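Ribonuclease mar1, putative (Trypanosoma cruzi, PDB 1YZV) is of unproven function, possibly a ribonuclease, but belongs to the isochorismatase superfamily, many of whose members are hydrolases. Local coordinates at residues 12-23 and 179-188; 132-143 and 166-176. All blocks are in the same frame, centred on the assembly; numbering follows the deposited sequence.

Contact 1: 12-23 and 179-188; sequences LLKHYGSCKTAF and QLLKDASDPV
Tyr-16 N donates to Leu-180 O at 3.1 Å, where the loop leading to strand 20-26 crosses the C-terminal end of helix 173-181. His-15 and Leu-180 bring their CA atoms to 4.5 Å, and the same carbonyl also receives a CA-H...O contact from His-15. Lys-182, with positive phi, is the first residue off the helix, and a type I turn from Asp-183 to Asp-186 follows. The side chain of Lys-182 folds back, bent at chi2 (-144°) and chi4, to put NZ 2.8 Å from Leu-13 O, nearly in line with that carbonyl; NZ also donates to Gln-179 O. Two aromatic side chains share the Asp-186 carboxylate. His-15 NE2 reaches OD2 at 2.8 Å in its own ring plane but from above the carboxylate plane, while Tyr-16 OH gives its proton to the syn lone pair of OD1 at 2.6 Å. Val-188 N meets OD1 on the anti side, a capping bond at the turn into helix 189-197. On the other edge of the imidazole, ND1 accepts from Gly-17 N, and Leu-180 O lies over one ring face. Tyr-16 CE2 packs on Val-188 CG2 at 3.6 Å, and its CD2 touches Leu-181 CD1. Leu-180 reaches the start of strand 20-26: CD2 packs beside Thr-21 OG1, which is hydrogen-bonded to Gln-112 NE2, and CD1 meets the edge of the Phe-23 ring at 4.1 Å. Leu-52 of helix 39-56 also touches Leu-180. Because ND1 accepts and NE2 donates, the His-15 ring is fixed in rotation by bonds at both nitrogens. The Asp-186 carboxylate probably favours the proton on NE2, and the bonds from His-15 and Tyr-16 to Asp-186 join the loop before strand 20-26 to the turn after helix 173-181.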
# COMPACT_ATOMS: atom_id res chain seq x y z
N LEU A 12 -13.06 -7.09 -10.62
CA LEU A 12 -12.59 -8.44 -10.39
C LEU A 12 -12.71 -9.21 -11.69
O LEU A 12 -13.31 -8.70 -12.65
CB LEU A 12 -13.45 -9.09 -9.31
CG LEU A 12 -13.36 -8.47 -7.90
CD1 LEU A 12 -14.37 -9.12 -7.03
CD2 LEU A 12 -11.96 -8.58 -7.34
N LEU A 13 -12.20 -10.44 -11.71
CA LEU A 13 -12.39 -11.32 -12.86
C LEU A 13 -13.89 -11.48 -13.11
O LEU A 13 -14.68 -11.48 -12.17
CB LEU A 13 -11.79 -12.70 -12.58
CG LEU A 13 -10.26 -12.75 -12.51
CD1 LEU A 13 -9.85 -14.04 -11.84
CD2 LEU A 13 -9.65 -12.63 -13.90
N LYS A 14 -14.26 -11.49 -14.37
CA LYS A 14 -15.63 -11.82 -14.78
C LYS A 14 -15.85 -13.33 -14.62
O LYS A 14 -14.88 -14.15 -14.55
CB LYS A 14 -15.85 -11.44 -16.25
CG LYS A 14 -15.82 -9.92 -16.50
CD LYS A 14 -16.13 -9.55 -17.95
CE LYS A 14 -16.16 -8.03 -18.15
NZ LYS A 14 -16.21 -7.64 -19.60
N HIS A 15 -17.13 -13.68 -14.57
CA HIS A 15 -17.54 -15.06 -14.53
C HIS A 15 -17.01 -15.76 -15.76
O HIS A 15 -16.95 -15.16 -16.86
CB HIS A 15 -19.08 -15.14 -14.48
CG HIS A 15 -19.58 -16.52 -14.23
ND1 HIS A 15 -19.65 -17.47 -15.22
CD2 HIS A 15 -19.97 -17.13 -13.09
CE1 HIS A 15 -20.07 -18.61 -14.70
NE2 HIS A 15 -20.22 -18.44 -13.39
N TYR A 16 -16.61 -17.02 -15.58
CA TYR A 16 -15.95 -17.76 -16.62
C TYR A 16 -16.72 -17.83 -17.93
O TYR A 16 -16.09 -17.99 -19.00
CB TYR A 16 -15.56 -19.18 -16.19
CG TYR A 16 -16.71 -20.11 -15.87
CD1 TYR A 16 -17.39 -20.79 -16.89
CD2 TYR A 16 -17.08 -20.37 -14.56
CE1 TYR A 16 -18.47 -21.64 -16.62
CE2 TYR A 16 -18.12 -21.26 -14.26
CZ TYR A 16 -18.79 -21.94 -15.31
OH TYR A 16 -19.85 -22.77 -15.00
N GLY A 17 -18.05 -17.75 -17.89
CA GLY A 17 -18.81 -17.74 -19.14
C GLY A 17 -18.87 -16.41 -19.88
O GLY A 17 -19.35 -16.33 -21.00
N SER A 18 -18.50 -15.34 -19.21
CA SER A 18 -18.56 -14.01 -19.77
C SER A 18 -17.50 -13.77 -20.87
O SER A 18 -17.64 -12.93 -21.75
CB SER A 18 -18.36 -13.03 -18.59
OG SER A 18 -18.85 -11.76 -18.88
N CYS A 19 -16.35 -14.38 -20.71
CA CYS A 19 -15.23 -14.19 -21.59
C CYS A 19 -14.34 -15.39 -21.36
O CYS A 19 -14.59 -16.18 -20.44
CB CYS A 19 -14.50 -12.90 -21.25
SG CYS A 19 -13.79 -12.80 -19.55
N LYS A 20 -13.36 -15.58 -22.22
CA LYS A 20 -12.37 -16.61 -22.01
C LYS A 20 -11.20 -16.12 -21.12
O LYS A 20 -10.95 -14.91 -21.03
CB LYS A 20 -11.90 -17.06 -23.35
CG LYS A 20 -11.09 -18.30 -23.34
CD LYS A 20 -11.31 -19.03 -24.68
CE LYS A 20 -10.26 -20.10 -24.88
NZ LYS A 20 -10.47 -20.86 -26.16
N THR A 21 -10.70 -17.05 -20.29
CA THR A 21 -9.62 -16.78 -19.34
C THR A 21 -8.38 -17.59 -19.70
O THR A 21 -8.52 -18.78 -20.02
CB THR A 21 -10.06 -17.22 -17.89
OG1 THR A 21 -11.27 -16.55 -17.57
CG2 THR A 21 -9.03 -16.85 -16.85
N ALA A 22 -7.21 -16.95 -19.72
CA ALA A 22 -5.93 -17.67 -19.97
C ALA A 22 -5.20 -17.80 -18.65
O ALA A 22 -5.12 -16.85 -17.86
CB ALA A 22 -5.05 -16.91 -20.97
N PHE A 23 -4.73 -19.00 -18.39
CA PHE A 23 -3.90 -19.28 -17.26
C PHE A 23 -2.45 -19.28 -17.76
O PHE A 23 -2.04 -20.15 -18.54
CB PHE A 23 -4.31 -20.62 -16.62
CG PHE A 23 -5.65 -20.57 -15.95
CD1 PHE A 23 -5.77 -20.16 -14.62
CD2 PHE A 23 -6.79 -20.93 -16.63
CE1 PHE A 23 -7.00 -20.04 -14.04
CE2 PHE A 23 -8.04 -20.69 -16.08
CZ PHE A 23 -8.15 -20.31 -14.77
N GLN A 179 -13.86 -16.05 -7.58
CA GLN A 179 -14.15 -14.94 -8.52
C GLN A 179 -14.70 -15.40 -9.87
O GLN A 179 -15.62 -14.77 -10.43
CB GLN A 179 -12.93 -14.05 -8.77
CG GLN A 179 -12.57 -13.15 -7.61
CD GLN A 179 -11.16 -12.53 -7.78
OE1 GLN A 179 -10.85 -12.04 -8.84
NE2 GLN A 179 -10.34 -12.61 -6.75
N LEU A 180 -14.14 -16.47 -10.40
CA LEU A 180 -14.56 -16.99 -11.70
C LEU A 180 -15.92 -17.65 -11.60
O LEU A 180 -16.58 -17.74 -12.60
CB LEU A 180 -13.54 -17.98 -12.26
CG LEU A 180 -12.25 -17.32 -12.71
CD1 LEU A 180 -11.09 -18.36 -12.75
CD2 LEU A 180 -12.46 -16.60 -14.07
N LEU A 181 -16.24 -18.25 -10.45
CA LEU A 181 -17.51 -18.96 -10.25
C LEU A 181 -18.69 -18.13 -9.74
O LEU A 181 -19.84 -18.47 -10.06
CB LEU A 181 -17.33 -20.16 -9.34
CG LEU A 181 -16.91 -21.48 -9.99
CD1 LEU A 181 -15.68 -21.34 -10.88
CD2 LEU A 181 -16.60 -22.38 -8.89
N LYS A 182 -18.44 -17.24 -8.78
CA LYS A 182 -19.44 -16.29 -8.24
C LYS A 182 -20.58 -16.80 -7.34
O LYS A 182 -21.11 -16.01 -6.55
CB LYS A 182 -20.01 -15.35 -9.33
CG LYS A 182 -18.85 -14.63 -10.07
CD LYS A 182 -19.11 -13.22 -10.48
CE LYS A 182 -17.82 -12.56 -11.10
NZ LYS A 182 -16.50 -12.33 -10.26
N ASP A 183 -20.87 -18.09 -7.37
CA ASP A 183 -22.07 -18.63 -6.76
C ASP A 183 -21.89 -20.16 -6.60
O ASP A 183 -21.47 -20.85 -7.53
CB ASP A 183 -23.27 -18.21 -7.66
CG ASP A 183 -24.63 -18.53 -7.07
OD1 ASP A 183 -24.84 -19.66 -6.56
OD2 ASP A 183 -25.54 -17.70 -7.26
N ALA A 184 -22.19 -20.69 -5.41
CA ALA A 184 -22.09 -22.12 -5.16
C ALA A 184 -23.06 -22.95 -5.95
O ALA A 184 -22.92 -24.18 -5.98
CB ALA A 184 -22.27 -22.43 -3.64
N SER A 185 -24.10 -22.34 -6.51
CA SER A 185 -25.02 -23.08 -7.34
C SER A 185 -24.58 -23.14 -8.80
O SER A 185 -25.24 -23.78 -9.61
CB SER A 185 -26.44 -22.53 -7.23
OG SER A 185 -26.59 -21.36 -8.00
N ASP A 186 -23.47 -22.50 -9.14
CA ASP A 186 -22.91 -22.65 -10.46
C ASP A 186 -22.67 -24.12 -10.83
O ASP A 186 -22.23 -24.91 -9.99
CB ASP A 186 -21.61 -21.86 -10.61
CG ASP A 186 -21.09 -21.88 -12.04
OD1 ASP A 186 -20.41 -22.86 -12.44
OD2 ASP A 186 -21.31 -20.89 -12.75
N PRO A 187 -23.06 -24.52 -12.06
CA PRO A 187 -22.89 -25.95 -12.43
C PRO A 187 -21.49 -26.57 -12.18
O PRO A 187 -21.41 -27.78 -12.06
CB PRO A 187 -23.16 -25.95 -13.95
CG PRO A 187 -23.99 -24.74 -14.20
CD PRO A 187 -23.57 -23.72 -13.17
N VAL A 188 -20.39 -25.81 -12.26
CA VAL A 188 -19.06 -26.40 -12.02
C VAL A 188 -18.61 -26.36 -10.57
O VAL A 188 -17.55 -26.90 -10.25
CB VAL A 188 -17.90 -25.80 -12.93
CG1 VAL A 188 -18.25 -25.89 -14.38
CG2 VAL A 188 -17.60 -24.38 -12.63

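Contact 2: 132-143 and 166-176; sequences LDMKKKVVIAVD and DGCYISTSESI
Five backbone hydrogen bonds run along the parallel pair of strands 137-141 and 168-171, the first and last involving the flanking Gly-167 and Val-142; they alternate from one strand to the other, from Val-138 N to Gly-167 O (2.9 Å) as far as Val-142 N to Ser-171 O. The strand axes approach to 4.6 Å at 26°. CA-H...O contacts reinforce the pairing, among them Cys-168 CA to Val-138 O at 3.1 Å. At the start of the pair, a water donates to both Lys-136 O and Asp-166 O and so bridges the two segments.

Apolar contacts differ on the two faces. On one, Val-139 sits over the flat of the Tyr-169 ring, CG1 coming to 3.4 Å from CE2 while CG2 lies by CZ. Tyr-169 has CG between its backbone N and carbonyl carbon (chi1 67°), which turns the ring across toward Val-139. Further along this face, Ile-176 CD1 packs on Ala-141 CB at 3.7 Å. The other face carries Val-138, Cys-168, Ile-140 and Ile-170; Cys-168 CB touches both Val-138 CG1 and Leu-132 CD1.

Polar side-chain bonds gather where helix 173-181 begins. Asp-143 OD1 accepts from Ser-173 N at 2.8 Å on its syn side, and OD2 takes the Ser-173 hydroxyl through its syn lone pair at 2.6 Å. A second water donates to OD2 and accepts from Glu-174 N; His-200 is another partner of OD2, and Arg-48 of Ser-173 OG.

These strands open and close a beta-alpha-beta unit at one side of the parallel sheet. Its connecting helix 150-161 covers Ile-140 and Ile-170 through Met-160, strand 110-118 flanks strand 137-141 on its other edge, and Phe-49 of helix 39-56 lies against Ala-141 and Ile-176.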
# COMPACT_ATOMS: atom_id res chain seq x y z
N LEU A 132 -0.87 -5.50 -19.75
CA LEU A 132 -1.53 -4.22 -19.54
C LEU A 132 -1.41 -3.37 -20.80
O LEU A 132 -2.37 -2.67 -21.16
CB LEU A 132 -0.96 -3.47 -18.36
CG LEU A 132 -1.37 -3.93 -16.95
CD1 LEU A 132 -0.68 -3.04 -15.95
CD2 LEU A 132 -2.90 -3.89 -16.80
N ASP A 133 -0.28 -3.44 -21.48
CA ASP A 133 -0.14 -2.77 -22.75
C ASP A 133 -1.13 -3.26 -23.79
O ASP A 133 -1.43 -2.51 -24.70
CB ASP A 133 1.27 -2.92 -23.32
CG ASP A 133 2.26 -2.04 -22.61
OD1 ASP A 133 1.82 -1.03 -22.03
OD2 ASP A 133 3.48 -2.36 -22.65
N MET A 134 -1.53 -4.52 -23.73
CA MET A 134 -2.54 -5.08 -24.65
C MET A 134 -4.00 -4.84 -24.20
O MET A 134 -4.92 -5.43 -24.76
CB MET A 134 -2.36 -6.59 -24.73
CG MET A 134 -1.10 -7.00 -25.40
SD MET A 134 -0.80 -8.77 -25.29
CE MET A 134 -2.21 -9.40 -26.20
N LYS A 135 -4.17 -4.09 -23.10
CA LYS A 135 -5.46 -3.77 -22.51
C LYS A 135 -6.20 -5.01 -22.04
O LYS A 135 -7.43 -5.07 -22.08
CB LYS A 135 -6.30 -2.89 -23.45
CG LYS A 135 -5.60 -1.57 -23.82
CD LYS A 135 -6.50 -0.73 -24.75
CE LYS A 135 -5.76 0.45 -25.47
NZ LYS A 135 -6.59 1.08 -26.61
N LYS A 136 -5.46 -5.98 -21.51
CA LYS A 136 -6.06 -7.14 -20.88
C LYS A 136 -6.13 -6.91 -19.36
O LYS A 136 -5.30 -6.21 -18.79
CB LYS A 136 -5.23 -8.39 -21.18
CG LYS A 136 -4.97 -8.69 -22.67
CD LYS A 136 -6.24 -9.02 -23.40
CE LYS A 136 -6.00 -9.37 -24.86
NZ LYS A 136 -7.28 -9.86 -25.51
N LYS A 137 -7.07 -7.57 -18.71
CA LYS A 137 -7.13 -7.66 -17.25
C LYS A 137 -6.16 -8.74 -16.85
O LYS A 137 -6.04 -9.76 -17.54
CB LYS A 137 -8.55 -8.04 -16.78
CG LYS A 137 -8.69 -8.20 -15.21
CD LYS A 137 -10.13 -8.55 -14.80
CE LYS A 137 -11.07 -7.32 -14.79
NZ LYS A 137 -12.50 -7.70 -15.13
N VAL A 138 -5.35 -8.47 -15.85
CA VAL A 138 -4.38 -9.47 -15.38
C VAL A 138 -4.39 -9.57 -13.85
O VAL A 138 -4.41 -8.55 -13.14
CB VAL A 138 -2.95 -9.27 -16.02
CG1 VAL A 138 -2.48 -7.89 -15.92
CG2 VAL A 138 -1.92 -10.23 -15.42
N VAL A 139 -4.54 -10.79 -13.34
CA VAL A 139 -4.63 -11.03 -11.91
C VAL A 139 -3.49 -11.93 -11.52
O VAL A 139 -3.29 -12.99 -12.16
CB VAL A 139 -5.98 -11.68 -11.55
CG1 VAL A 139 -6.15 -11.78 -10.01
CG2 VAL A 139 -7.05 -10.85 -12.14
N ILE A 140 -2.65 -11.42 -10.63
CA ILE A 140 -1.50 -12.15 -10.16
C ILE A 140 -2.01 -13.09 -9.02
O ILE A 140 -2.60 -12.62 -8.06
CB ILE A 140 -0.39 -11.21 -9.64
CG1 ILE A 140 -0.07 -10.10 -10.64
CG2 ILE A 140 0.85 -11.97 -9.24
CD1 ILE A 140 0.40 -10.57 -11.94
N ALA A 141 -1.66 -14.37 -9.07
CA ALA A 141 -1.91 -15.27 -7.93
C ALA A 141 -0.67 -15.28 -7.07
O ALA A 141 0.25 -16.06 -7.32
CB ALA A 141 -2.24 -16.69 -8.40
N VAL A 142 -0.62 -14.39 -6.09
CA VAL A 142 0.61 -14.21 -5.32
C VAL A 142 1.14 -15.47 -4.64
O VAL A 142 2.37 -15.64 -4.47
CB VAL A 142 0.47 -13.01 -4.29
CG1 VAL A 142 -0.55 -13.25 -3.21
CG2 VAL A 142 1.85 -12.63 -3.65
N ASP A 143 0.22 -16.32 -4.18
CA ASP A 143 0.56 -17.59 -3.51
C ASP A 143 1.23 -18.61 -4.43
O ASP A 143 1.87 -19.54 -3.93
CB ASP A 143 -0.65 -18.24 -2.76
CG ASP A 143 -1.89 -18.53 -3.66
OD1 ASP A 143 -2.22 -17.69 -4.52
OD2 ASP A 143 -2.62 -19.56 -3.42
N ASP A 166 -5.40 0.33 -13.68
CA ASP A 166 -5.26 -0.00 -15.09
C ASP A 166 -5.57 -1.43 -15.42
O ASP A 166 -5.40 -1.81 -16.60
CB ASP A 166 -3.83 0.31 -15.53
CG ASP A 166 -3.58 1.83 -15.63
OD1 ASP A 166 -4.55 2.64 -15.70
OD2 ASP A 166 -2.40 2.19 -15.56
N GLY A 167 -6.13 -2.22 -14.47
CA GLY A 167 -6.50 -3.58 -14.79
C GLY A 167 -5.55 -4.71 -14.41
O GLY A 167 -5.81 -5.83 -14.78
N CYS A 168 -4.55 -4.45 -13.55
CA CYS A 168 -3.73 -5.49 -12.97
C CYS A 168 -3.94 -5.43 -11.47
O CYS A 168 -3.76 -4.38 -10.87
CB CYS A 168 -2.27 -5.23 -13.25
SG CYS A 168 -1.13 -6.30 -12.35
N TYR A 169 -4.39 -6.52 -10.87
CA TYR A 169 -4.36 -6.63 -9.42
C TYR A 169 -3.86 -7.96 -8.89
O TYR A 169 -3.61 -8.93 -9.64
CB TYR A 169 -5.72 -6.37 -8.86
CG TYR A 169 -6.71 -7.41 -9.23
CD1 TYR A 169 -7.50 -7.24 -10.36
CD2 TYR A 169 -7.10 -8.40 -8.28
CE1 TYR A 169 -8.48 -8.17 -10.67
CE2 TYR A 169 -8.07 -9.33 -8.58
CZ TYR A 169 -8.72 -9.26 -9.82
OH TYR A 169 -9.78 -10.13 -10.12
N ILE A 170 -3.61 -7.97 -7.59
CA ILE A 170 -2.98 -9.13 -6.96
C ILE A 170 -4.01 -9.80 -6.09
O ILE A 170 -4.64 -9.14 -5.21
CB ILE A 170 -1.78 -8.72 -6.08
CG1 ILE A 170 -0.83 -7.86 -6.87
CG2 ILE A 170 -1.14 -9.95 -5.45
CD1 ILE A 170 -0.18 -8.54 -7.85
N SER A 171 -4.12 -11.10 -6.27
CA SER A 171 -5.09 -11.92 -5.52
C SER A 171 -4.42 -13.24 -5.14
O SER A 171 -3.18 -13.34 -5.12
CB SER A 171 -6.37 -12.10 -6.36
OG SER A 171 -7.45 -12.60 -5.58
N THR A 172 -5.21 -14.16 -4.61
CA THR A 172 -4.71 -15.52 -4.28
C THR A 172 -5.51 -16.54 -5.08
O THR A 172 -6.66 -16.29 -5.41
CB THR A 172 -4.80 -15.84 -2.77
OG1 THR A 172 -6.14 -15.68 -2.33
CG2 THR A 172 -3.88 -14.92 -1.97
N SER A 173 -4.96 -17.75 -5.24
CA SER A 173 -5.62 -18.78 -6.05
C SER A 173 -7.04 -19.12 -5.58
O SER A 173 -7.97 -19.26 -6.40
CB SER A 173 -4.71 -20.04 -6.14
OG SER A 173 -4.49 -20.66 -4.85
N GLU A 174 -7.26 -19.15 -4.27
CA GLU A 174 -8.58 -19.50 -3.79
C GLU A 174 -9.61 -18.39 -4.11
O GLU A 174 -10.72 -18.68 -4.57
CB GLU A 174 -8.56 -19.80 -2.28
CG GLU A 174 -9.89 -20.31 -1.81
CD GLU A 174 -9.85 -20.83 -0.40
OE1 GLU A 174 -9.35 -21.97 -0.21
OE2 GLU A 174 -10.34 -20.10 0.47
N SER A 175 -9.17 -17.14 -3.98
CA SER A 175 -9.98 -15.99 -4.29
C SER A 175 -10.29 -15.95 -5.77
O SER A 175 -11.45 -15.80 -6.13
CB SER A 175 -9.28 -14.72 -3.87
OG SER A 175 -10.17 -13.63 -3.91
N ILE A 176 -9.28 -16.32 -6.56
CA ILE A 176 -9.40 -16.35 -8.02
C ILE A 176 -10.43 -17.42 -8.47
O ILE A 176 -11.38 -17.11 -9.23
CB ILE A 176 -8.03 -16.54 -8.66
CG1 ILE A 176 -7.22 -15.25 -8.50
CG2 ILE A 176 -8.10 -17.01 -10.12
CD1 ILE A 176 -5.73 -15.43 -8.64
O HOH W 1 -5.83 -3.53 -18.80
O HOH W 2 -5.24 -19.29 -1.98

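Overall arrangement
Contacts 1 and 2 have centres about 14 Å apart and share helix 173-181: contact 2 includes its first turn and contact 1 its last. Where they meet, Tyr-169 OH of contact 2 lies 2.5 Å from Gln-179 OE1 of contact 1, a probable hydrogen bond, and also bonds to Leu-13 N. Beside it, Lys-137 NZ probably bonds to Leu-12 O at 2.8 Å, while Leu-13 CD2 packs on Val-139 CG2 at 3.6 Å. The N-terminal loop is thus held against the sheet face that carries Val-139 and Tyr-169, near the sheet's edge, and against the helix that follows its last strand. A second subunit touches both contacts, with Leu-125 of that subunit packing on Gln-179 and Ser-175.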